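Local coordinates for periplasmic oligopeptide-binding protein (Burkholderia pseudomallei, PDB 3ZS6) that binds oligopeptides in the periplasm and probably delivers them to an ABC transporter for uptake, at residues F351-N356 against K363-A368; I401-W406 against F473-D478; L259-Y264 against V301-L306; L266-P271 against R277-L282. All blocks are in the same frame, centred on the assembly; numbering follows the deposited sequence. Where two conformers were deposited one is given.

Contact 1: residues F351-N356 against K363-A368; sequences FTLTYN and KVALFA
Leu353 is where the strand segment 351-356 first meets the helix segment 363-368, touching both Ala365 and Ala368. The contact lies inside a beta-alpha-beta unit made of strand 350-356, helix 359-376 and strand 379-385, whose two strands pair in parallel. The strand and helix segments run nearly antiparallel, with an angle of 166° between them. Their axes approach to 9.6 Å, and apolar side chains meet between them.

At Leu353, CG stands anti to the backbone N (chi1 171°), which directs the branch to the helix. The methyl CD2 does all the touching. Leu353 CD2 lies 3.8 Å from Ala365 CB and 4.3 Å from Ala368 CB, so it spans two small residues about one helical turn apart. The other methyl, CD1, packs on Ile401 of the adjacent strand. Leu382 of strand 379-385 touches both Leu353 and Ala365.

Thr354 comes next and points away from the helix. Its hydroxyl is hydrogen-bonded to Glu383 on the far side of the sheet.

Tyr355 turns back to the helix, with its ring set obliquely to Ala365. No hydrogen bond crosses between the two segments. Tyr264 of strand 260-266 also packs on Ala365 and Ala368. The CB of Ala365 thus meets two residues of the strand segment: Leu353 through CD2, and Tyr355 through its ring atom CD1 at 4.0 Å.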
# COMPACT_ATOMS: atom_id res chain seq x y z
N PHE A 351 17.40 -21.14 -3.33
CA PHE A 351 16.05 -20.58 -3.30
C PHE A 351 15.65 -20.04 -4.67
O PHE A 351 16.50 -19.76 -5.52
CB PHE A 351 15.95 -19.41 -2.31
CG PHE A 351 16.28 -19.78 -0.89
CD1 PHE A 351 15.41 -20.56 -0.14
CD2 PHE A 351 17.45 -19.34 -0.31
CE1 PHE A 351 15.70 -20.89 1.16
CE2 PHE A 351 17.76 -19.68 0.99
CZ PHE A 351 16.88 -20.45 1.73
N THR A 352 14.35 -19.88 -4.88
CA THR A 352 13.86 -19.14 -6.03
C THR A 352 13.50 -17.73 -5.57
O THR A 352 12.83 -17.55 -4.55
CB THR A 352 12.64 -19.85 -6.67
OG1 THR A 352 13.07 -21.08 -7.27
CG2 THR A 352 12.00 -18.97 -7.74
N LEU A 353 13.97 -16.73 -6.31
CA LEU A 353 13.66 -15.33 -6.01
C LEU A 353 12.69 -14.78 -7.05
O LEU A 353 13.04 -14.56 -8.22
CB LEU A 353 14.95 -14.49 -5.97
CG LEU A 353 14.87 -12.96 -5.87
CD1 LEU A 353 14.00 -12.51 -4.71
CD2 LEU A 353 16.28 -12.35 -5.74
N THR A 354 11.45 -14.56 -6.64
CA THR A 354 10.42 -14.13 -7.57
C THR A 354 10.15 -12.63 -7.45
O THR A 354 10.03 -12.10 -6.34
CB THR A 354 9.12 -14.92 -7.34
OG1 THR A 354 9.41 -16.32 -7.34
CG2 THR A 354 8.09 -14.60 -8.42
N TYR A 355 10.04 -11.95 -8.59
CA TYR A 355 9.69 -10.53 -8.59
C TYR A 355 8.73 -10.23 -9.75
O TYR A 355 8.64 -11.01 -10.69
CB TYR A 355 10.93 -9.65 -8.72
CG TYR A 355 11.63 -9.80 -10.05
CD1 TYR A 355 12.59 -10.79 -10.25
CD2 TYR A 355 11.33 -8.96 -11.12
CE1 TYR A 355 13.23 -10.94 -11.47
CE2 TYR A 355 11.98 -9.10 -12.35
CZ TYR A 355 12.92 -10.09 -12.51
OH TYR A 355 13.56 -10.24 -13.73
N ASN A 356 8.03 -9.10 -9.67
CA ASN A 356 7.14 -8.72 -10.77
C ASN A 356 7.91 -7.99 -11.85
O ASN A 356 8.70 -7.10 -11.57
CB ASN A 356 5.95 -7.88 -10.28
CG ASN A 356 6.38 -6.62 -9.57
OD1 ASN A 356 7.01 -6.68 -8.52
ND2 ASN A 356 6.03 -5.46 -10.14
N LYS A 363 16.96 -5.44 -11.58
CA LYS A 363 18.28 -4.97 -11.16
C LYS A 363 18.54 -5.25 -9.69
O LYS A 363 19.61 -5.72 -9.31
CB LYS A 363 18.44 -3.46 -11.43
CG LYS A 363 18.75 -3.09 -12.88
CD LYS A 363 18.86 -1.57 -13.05
CE LYS A 363 19.22 -1.19 -14.49
NZ LYS A 363 19.45 0.28 -14.65
N VAL A 364 17.55 -4.94 -8.85
CA VAL A 364 17.68 -5.21 -7.42
C VAL A 364 17.85 -6.71 -7.16
O VAL A 364 18.69 -7.12 -6.36
CB VAL A 364 16.47 -4.65 -6.64
CG1 VAL A 364 16.62 -4.94 -5.15
CG2 VAL A 364 16.34 -3.15 -6.86
N ALA A 365 17.07 -7.53 -7.86
CA ALA A 365 17.13 -8.98 -7.70
C ALA A 365 18.49 -9.56 -8.13
O ALA A 365 19.04 -10.44 -7.45
CB ALA A 365 16.00 -9.64 -8.46
N LEU A 366 19.01 -9.10 -9.26
CA LEU A 366 20.33 -9.53 -9.72
C LEU A 366 21.40 -9.19 -8.69
O LEU A 366 22.34 -9.96 -8.46
CB LEU A 366 20.67 -8.89 -11.08
CG LEU A 366 19.99 -9.54 -12.29
CD1 LEU A 366 20.04 -8.66 -13.54
CD2 LEU A 366 20.58 -10.92 -12.57
N PHE A 367 21.25 -8.02 -8.07
CA PHE A 367 22.18 -7.61 -7.02
C PHE A 367 22.11 -8.54 -5.82
O PHE A 367 23.14 -9.02 -5.35
CB PHE A 367 21.90 -6.16 -6.58
CG PHE A 367 22.83 -5.68 -5.50
CD1 PHE A 367 24.17 -5.44 -5.78
CD2 PHE A 367 22.36 -5.45 -4.22
CE1 PHE A 367 25.03 -4.99 -4.79
CE2 PHE A 367 23.21 -5.00 -3.22
CZ PHE A 367 24.55 -4.77 -3.50
N ALA A 368 20.91 -8.80 -5.32
CA ALA A 368 20.73 -9.72 -4.19
C ALA A 368 21.31 -11.10 -4.48
O ALA A 368 22.03 -11.67 -3.66
CB ALA A 368 19.25 -9.83 -3.81

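Contact 2: residues I401-W406 against F473-D478; sequences IARDGW and FQYSAD
Arg403 NH1 lies only 3.0 Å from Tyr475 OH, yet the angle is too poor for a hydrogen bond. The stronger partner of Arg403 NH1 lies outside the two segments: it is the backbone of the bound peptide, met in a salt bridge. The phenol oxygen therefore lies beside a guanidinium that is engaged elsewhere. The guanidinium and ring planes are 80° apart.

Arg403 reaches this place by folding its chain. Bends at chi2 and chi3 bring the guanidinium toward Tyr475. Its NH2 is hydrogen-bonded to Asn356 OD1, which helps fix the rotation of the group.

Gly405 forms the second part of the contact. Gly405 CA lies at the edge of the Tyr475 ring, 3.9 Å from Tyr475 OH. With no side chain here, the phenol can come close to the strand. Gly405 N donates to Asp404 OD1 at 2.7 Å, and OD1 accepts on its anti lone pair. The peptide uses the backbone of Gly405 too, for hydrogen bonding. Asp404 and Tyr475 both pack on apolar side chains of the peptide. The contact is thus part of the wall of the peptide pocket.

The two strands are not partners in the sheet. Segments 401-406 and 473-476 cross at 71°, with axes 8.9 Å apart. Strand 260-266 lies between them and pairs antiparallel with both, while strand 350-356 flanks 401-407 on its other edge.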
# COMPACT_ATOMS: atom_id res chain seq x y z
N ILE A 401 11.44 -16.49 -1.68
CA ILE A 401 11.89 -15.12 -1.48
C ILE A 401 11.22 -14.33 -2.59
O ILE A 401 11.23 -14.76 -3.74
CB ILE A 401 13.41 -15.00 -1.62
CG1 ILE A 401 14.12 -15.99 -0.69
CG2 ILE A 401 13.85 -13.57 -1.36
CD1 ILE A 401 15.65 -15.92 -0.74
N ALA A 402 10.62 -13.20 -2.25
CA ALA A 402 9.83 -12.45 -3.23
C ALA A 402 9.97 -10.94 -3.06
O ALA A 402 10.06 -10.44 -1.94
CB ALA A 402 8.36 -12.87 -3.18
N ARG A 403 10.00 -10.23 -4.18
CA ARG A 403 9.98 -8.77 -4.17
C ARG A 403 8.66 -8.33 -3.51
O ARG A 403 7.57 -8.82 -3.86
CB ARG A 403 10.09 -8.23 -5.59
CG ARG A 403 10.67 -6.80 -5.69
CD ARG A 403 9.72 -5.78 -5.06
NE ARG A 403 8.47 -5.70 -5.81
CZ ARG A 403 7.44 -4.92 -5.48
NH1 ARG A 403 7.48 -4.16 -4.39
NH2 ARG A 403 6.35 -4.91 -6.24
N ASP A 404 8.75 -7.42 -2.55
CA ASP A 404 7.55 -6.90 -1.88
C ASP A 404 7.78 -5.42 -1.54
O ASP A 404 8.83 -4.86 -1.85
CB ASP A 404 7.23 -7.70 -0.62
CG ASP A 404 5.73 -7.74 -0.31
OD1 ASP A 404 5.02 -6.74 -0.54
OD2 ASP A 404 5.25 -8.78 0.18
N GLY A 405 6.79 -4.80 -0.91
CA GLY A 405 6.85 -3.38 -0.60
C GLY A 405 5.50 -2.92 -0.07
O GLY A 405 4.46 -3.37 -0.56
N TRP A 406 5.52 -2.02 0.91
CA TRP A 406 4.28 -1.56 1.53
C TRP A 406 4.26 -0.04 1.61
O TRP A 406 5.23 0.57 2.06
CB TRP A 406 4.17 -2.16 2.94
CG TRP A 406 2.90 -1.86 3.68
CD1 TRP A 406 2.73 -0.93 4.67
CD2 TRP A 406 1.64 -2.51 3.52
NE1 TRP A 406 1.43 -0.96 5.13
CE2 TRP A 406 0.74 -1.93 4.45
CE3 TRP A 406 1.17 -3.53 2.68
CZ2 TRP A 406 -0.59 -2.32 4.55
CZ3 TRP A 406 -0.16 -3.93 2.79
CH2 TRP A 406 -1.02 -3.33 3.72
N PHE A 473 15.20 -0.68 1.49
CA PHE A 473 15.30 0.77 1.50
C PHE A 473 13.93 1.44 1.53
O PHE A 473 12.90 0.80 1.32
CB PHE A 473 16.11 1.28 0.31
CG PHE A 473 15.62 0.79 -1.02
CD1 PHE A 473 14.53 1.41 -1.63
CD2 PHE A 473 16.23 -0.29 -1.65
CE1 PHE A 473 14.06 0.96 -2.86
CE2 PHE A 473 15.76 -0.74 -2.88
CZ PHE A 473 14.67 -0.12 -3.48
N GLN A 474 13.94 2.74 1.81
CA GLN A 474 12.73 3.54 1.77
C GLN A 474 12.47 3.96 0.34
O GLN A 474 13.37 4.46 -0.33
CB GLN A 474 12.88 4.77 2.67
CG GLN A 474 11.63 5.65 2.74
CD GLN A 474 11.78 6.77 3.74
OE1 GLN A 474 12.81 6.88 4.42
NE2 GLN A 474 10.76 7.62 3.85
N TYR A 475 11.24 3.76 -0.14
CA TYR A 475 10.86 4.19 -1.49
C TYR A 475 11.11 5.67 -1.72
O TYR A 475 10.88 6.50 -0.84
CB TYR A 475 9.37 3.93 -1.75
CG TYR A 475 9.04 2.54 -2.26
CD1 TYR A 475 8.75 1.51 -1.38
CD2 TYR A 475 9.01 2.27 -3.63
CE1 TYR A 475 8.42 0.25 -1.83
CE2 TYR A 475 8.69 1.00 -4.09
CZ TYR A 475 8.40 -0.01 -3.19
OH TYR A 475 8.08 -1.27 -3.64
N SER A 476 11.57 5.99 -2.93
CA SER A 476 11.66 7.37 -3.40
C SER A 476 10.38 7.71 -4.17
O SER A 476 9.86 6.89 -4.92
CB SER A 476 12.87 7.52 -4.31
OG SER A 476 12.77 8.69 -5.11
N ALA A 477 9.87 8.93 -3.96
CA ALA A 477 8.63 9.39 -4.59
C ALA A 477 8.85 9.97 -5.99
O ALA A 477 7.89 10.40 -6.65
CB ALA A 477 7.95 10.43 -3.69
N ASP A 478 10.10 10.00 -6.41
CA ASP A 478 10.50 10.60 -7.68
C ASP A 478 9.67 10.10 -8.85
O ASP A 478 9.59 8.90 -9.10
CB ASP A 478 11.98 10.34 -7.96
CG ASP A 478 12.90 11.09 -7.01
OD1 ASP A 478 12.42 11.59 -5.97
OD2 ASP A 478 14.12 11.16 -7.30

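Contact 3: residues L259-Y264 against V301-L306; sequences LATYYY and VPMYGL
Thr261 and Leu306 are joined by the one hydrogen bond of this contact. Thr261 OG1 donates to Leu306 O at 2.8 Å. The donor stands above the carbonyl plane, 38° out of it, with a C=O...donor angle of 135°. Close packing lies next to this bond. The Met303 methyl CE lies 3.2 Å from Thr261 OG1 and 3.7 Å from Thr261 CG2. A bend at the end of the Met303 chain (chi3 67°) brings the methyl to the threonine. Thr261 CG2 also rests 3.8 Å from Gly305 O, so both branches of the threonine are in use.

The contact lies beside the mixed sheet that holds strand 260-266. Strand 470-480 pairs antiparallel with 260-266 and also with the short, weakly bonded strand 301-302. After that strand the chain loops round to Thr261. Leu306 N is hydrogen-bonded to His460, and Met303 packs on Gln474.

The rest is looser. Leu306 CD2 stays 4.6 Å from the ring atom CD2 of Tyr263. On the outer side, Tyr304 turns away from the strand, is partly exposed, and packs on Pro320 and Trp322. Val301 is exposed to solvent.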
# COMPACT_ATOMS: atom_id res chain seq x y z
N LEU A 259 6.33 7.43 2.57
CA LEU A 259 6.15 6.58 3.74
C LEU A 259 5.89 5.17 3.23
O LEU A 259 4.77 4.68 3.26
CB LEU A 259 4.99 7.06 4.62
CG LEU A 259 5.21 8.34 5.45
CD1 LEU A 259 3.93 8.77 6.18
CD2 LEU A 259 6.37 8.16 6.44
N ALA A 260 6.95 4.54 2.75
CA ALA A 260 6.81 3.26 2.06
C ALA A 260 8.14 2.52 2.11
O ALA A 260 9.21 3.14 2.01
CB ALA A 260 6.35 3.49 0.61
N THR A 261 8.09 1.20 2.27
CA THR A 261 9.29 0.39 2.45
C THR A 261 9.38 -0.71 1.40
O THR A 261 8.42 -1.45 1.17
CB THR A 261 9.31 -0.24 3.87
OG1 THR A 261 9.20 0.79 4.86
CG2 THR A 261 10.60 -1.04 4.11
N TYR A 262 10.56 -0.83 0.79
CA TYR A 262 10.85 -1.85 -0.20
C TYR A 262 11.55 -2.99 0.55
O TYR A 262 12.52 -2.76 1.28
CB TYR A 262 11.77 -1.26 -1.27
CG TYR A 262 12.04 -2.10 -2.52
CD1 TYR A 262 12.77 -3.28 -2.45
CD2 TYR A 262 11.61 -1.67 -3.77
CE1 TYR A 262 13.03 -4.03 -3.59
CE2 TYR A 262 11.87 -2.41 -4.91
CZ TYR A 262 12.59 -3.58 -4.82
OH TYR A 262 12.86 -4.32 -5.96
N TYR A 263 11.04 -4.20 0.39
CA TYR A 263 11.58 -5.32 1.16
C TYR A 263 11.34 -6.67 0.48
O TYR A 263 10.47 -6.81 -0.40
CB TYR A 263 10.99 -5.34 2.57
CG TYR A 263 9.53 -5.75 2.65
CD1 TYR A 263 9.17 -7.09 2.81
CD2 TYR A 263 8.50 -4.80 2.56
CE1 TYR A 263 7.83 -7.47 2.90
CE2 TYR A 263 7.15 -5.18 2.65
CZ TYR A 263 6.83 -6.51 2.82
OH TYR A 263 5.52 -6.90 2.91
N TYR A 264 12.12 -7.66 0.90
CA TYR A 264 11.95 -9.00 0.38
C TYR A 264 11.15 -9.86 1.36
O TYR A 264 11.49 -10.01 2.53
CB TYR A 264 13.30 -9.66 0.07
CG TYR A 264 13.87 -9.29 -1.29
CD1 TYR A 264 13.11 -8.62 -2.24
CD2 TYR A 264 15.18 -9.60 -1.61
CE1 TYR A 264 13.65 -8.28 -3.48
CE2 TYR A 264 15.73 -9.28 -2.84
CZ TYR A 264 14.96 -8.61 -3.78
OH TYR A 264 15.52 -8.29 -5.01
N VAL A 301 16.76 5.47 0.77
CA VAL A 301 17.53 5.40 2.01
C VAL A 301 17.58 3.97 2.56
O VAL A 301 16.54 3.33 2.75
CB VAL A 301 16.92 6.33 3.09
CG1 VAL A 301 17.66 6.17 4.42
CG2 VAL A 301 16.96 7.78 2.62
N PRO A 302 18.79 3.45 2.84
CA PRO A 302 18.87 2.09 3.39
C PRO A 302 17.93 1.88 4.57
O PRO A 302 17.79 2.77 5.41
CB PRO A 302 20.34 1.98 3.82
CG PRO A 302 21.06 2.88 2.84
CD PRO A 302 20.12 4.06 2.66
N MET A 303 17.26 0.73 4.61
CA MET A 303 16.37 0.40 5.73
C MET A 303 16.64 -1.01 6.25
O MET A 303 17.00 -1.90 5.48
CB MET A 303 14.90 0.56 5.34
CG MET A 303 14.42 2.00 5.28
SD MET A 303 12.64 2.18 4.95
CE MET A 303 11.92 1.50 6.46
N TYR A 304 16.42 -1.20 7.55
CA TYR A 304 16.67 -2.48 8.21
C TYR A 304 15.42 -3.03 8.88
O TYR A 304 15.37 -4.20 9.25
CB TYR A 304 17.80 -2.31 9.24
CG TYR A 304 19.04 -1.76 8.59
CD1 TYR A 304 19.94 -2.61 7.95
CD2 TYR A 304 19.29 -0.40 8.57
CE1 TYR A 304 21.06 -2.11 7.32
CE2 TYR A 304 20.41 0.11 7.94
CZ TYR A 304 21.29 -0.75 7.32
OH TYR A 304 22.40 -0.26 6.69
N GLY A 305 14.41 -2.17 9.03
CA GLY A 305 13.12 -2.58 9.55
C GLY A 305 12.00 -2.05 8.67
O GLY A 305 12.24 -1.60 7.54
N LEU A 306 10.77 -2.12 9.17
CA LEU A 306 9.58 -1.73 8.40
C LEU A 306 9.24 -0.25 8.52
O LEU A 306 8.65 0.32 7.60
CB LEU A 306 8.37 -2.57 8.82
CG LEU A 306 8.44 -4.08 8.61
CD1 LEU A 306 7.19 -4.77 9.19
CD2 LEU A 306 8.61 -4.42 7.13

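Contact 4: residues L266-P271 against R277-L282; sequences LKNSDP and RVREAL
Arg279 is the residue of the helix segment 277-282 that meets both Leu266 and Asn268. The two partners use different parts of its side chain. Leu266 touches the aliphatic part, where its methyl CD1 lies 3.7 Å from Arg279 CB and also close to CG and CD. Leu266 was modelled in two conformers, so its distances hold for one conformer and are less certain.

The chain of Arg279 then bends at chi3 (-64°), which brings the guanidinium under the Asn268 amide. The amide covers one face of the guanidinium, with the planes 15° apart. The contact is flat against flat rather than a hydrogen bond. The guanidinium spends its N-H groups on backbone carbonyls elsewhere. Arg279 NH1 bonds to Leu273 O and NH2 to Asp466 O, while NE makes a weak bond to Tyr467 O. These bonds fix the plane on which the amide lies.

One turn further on, Leu282 approaches Leu266 more loosely. Leu282 N is hydrogen-bonded to Val278 O, as expected in a helix.

Asn268 sits in a type I beta turn from Lys267 to Asp270, closed by Asp270 N to Lys267 O at 2.9 Å. Asp270 OD1 accepts from the backbone N of Ala272 and Leu273, which shapes the link into the helix.

The contact thus packs the end of strand 260-266 and the following turn against helix 276-285. Helix 327-340 touches that helix through Glu280 and Ala281, while Lys267 bonds through its backbone to Gln400, just before strand 401-407.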
# COMPACT_ATOMS: atom_id res chain seq x y z
N LEU A 266 9.91 -13.25 2.85
CA LEU A 266 10.49 -14.57 3.10
C LEU A 266 9.39 -15.50 3.59
O LEU A 266 8.64 -15.15 4.51
CB LEU A 266 11.59 -14.51 4.17
CG LEU A 266 12.83 -13.65 3.93
CD1 LEU A 266 13.75 -13.73 5.16
CD2 LEU A 266 13.60 -14.08 2.67
N LYS A 267 9.28 -16.67 2.98
CA LYS A 267 8.27 -17.65 3.38
C LYS A 267 8.66 -18.25 4.72
O LYS A 267 9.55 -19.10 4.79
CB LYS A 267 8.19 -18.76 2.33
CG LYS A 267 7.16 -19.84 2.63
CD LYS A 267 7.26 -20.95 1.60
CE LYS A 267 6.38 -22.13 1.93
NZ LYS A 267 6.63 -23.26 0.99
N ASN A 268 8.01 -17.80 5.79
CA ASN A 268 8.40 -18.20 7.14
C ASN A 268 8.13 -19.67 7.47
O ASN A 268 8.65 -20.19 8.45
CB ASN A 268 7.77 -17.29 8.20
CG ASN A 268 8.49 -15.95 8.34
OD1 ASN A 268 8.90 -15.33 7.35
ND2 ASN A 268 8.66 -15.51 9.58
N SER A 269 7.32 -20.34 6.65
CA SER A 269 7.09 -21.76 6.83
C SER A 269 8.04 -22.60 5.97
O SER A 269 7.98 -23.83 5.97
CB SER A 269 5.64 -22.13 6.51
OG SER A 269 5.38 -21.97 5.13
N ASP A 270 8.93 -21.94 5.22
CA ASP A 270 9.93 -22.69 4.46
C ASP A 270 10.81 -23.46 5.45
O ASP A 270 11.13 -22.95 6.52
CB ASP A 270 10.79 -21.76 3.60
CG ASP A 270 11.88 -22.51 2.83
OD1 ASP A 270 12.98 -22.70 3.41
OD2 ASP A 270 11.66 -22.88 1.65
N PRO A 271 11.18 -24.70 5.08
CA PRO A 271 11.99 -25.57 5.95
C PRO A 271 13.33 -24.95 6.36
O PRO A 271 13.83 -25.27 7.43
CB PRO A 271 12.21 -26.81 5.07
CG PRO A 271 11.03 -26.82 4.15
CD PRO A 271 10.76 -25.38 3.84
N ARG A 277 17.94 -17.76 12.18
CA ARG A 277 19.36 -17.61 11.88
C ARG A 277 19.63 -17.53 10.38
O ARG A 277 20.49 -16.76 9.94
CB ARG A 277 20.17 -18.74 12.53
CG ARG A 277 20.18 -18.68 14.06
CD ARG A 277 20.70 -19.99 14.65
NE ARG A 277 19.80 -21.10 14.34
CZ ARG A 277 19.93 -22.33 14.82
NH1 ARG A 277 20.93 -22.61 15.65
NH2 ARG A 277 19.06 -23.27 14.48
N VAL A 278 18.90 -18.31 9.60
CA VAL A 278 19.03 -18.25 8.14
C VAL A 278 18.52 -16.91 7.60
O VAL A 278 19.20 -16.27 6.79
CB VAL A 278 18.27 -19.42 7.44
CG1 VAL A 278 18.32 -19.27 5.92
CG2 VAL A 278 18.84 -20.77 7.87
N ARG A 279 17.35 -16.47 8.07
CA ARG A 279 16.77 -15.20 7.60
C ARG A 279 17.70 -14.02 7.91
O ARG A 279 17.94 -13.15 7.06
CB ARG A 279 15.38 -14.95 8.23
CG ARG A 279 14.37 -16.08 7.98
CD ARG A 279 12.91 -15.66 8.27
NE ARG A 279 12.69 -15.33 9.68
CZ ARG A 279 12.23 -16.19 10.59
NH1 ARG A 279 11.93 -17.44 10.26
NH2 ARG A 279 12.06 -15.78 11.85
N GLU A 280 18.23 -14.02 9.12
CA GLU A 280 19.16 -13.00 9.58
C GLU A 280 20.43 -12.97 8.74
O GLU A 280 20.90 -11.89 8.34
CB GLU A 280 19.51 -13.28 11.04
CG GLU A 280 20.38 -12.23 11.70
CD GLU A 280 20.65 -12.55 13.17
OE1 GLU A 280 20.13 -13.58 13.66
OE2 GLU A 280 21.37 -11.78 13.82
N ALA A 281 21.00 -14.14 8.47
CA ALA A 281 22.19 -14.22 7.63
C ALA A 281 21.96 -13.60 6.25
O ALA A 281 22.79 -12.85 5.75
CB ALA A 281 22.62 -15.67 7.47
N LEU A 282 20.82 -13.91 5.64
CA LEU A 282 20.50 -13.39 4.32
C LEU A 282 20.40 -11.87 4.37
O LEU A 282 20.85 -11.17 3.45
CB LEU A 282 19.20 -14.00 3.79
CG LEU A 282 19.19 -15.50 3.49
CD1 LEU A 282 17.78 -15.98 3.13
CD2 LEU A 282 20.17 -15.85 2.38

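How the contacts relate
Contacts 1, 2 and 3 share one mixed sheet, and contact 4 lies at the end of its strand 260-266. Contacts 2 and 3 are nearest, with centres about 6 Å apart. Contact 1 lies about 13 Å from contact 2, and its strand 350-356 is a sheet neighbour of 401-407. Contact 4 lies about 16 to 19 Å from the other three centres. Along the chain, contact 4 is nested inside the loop closed by contact 3; contacts 1 and 2 follow in turn. Strand 260-266 therefore connects the peptide-lining residues of contact 2 with helix 359-376 of contact 1, which packs on Tyr262 and Tyr264.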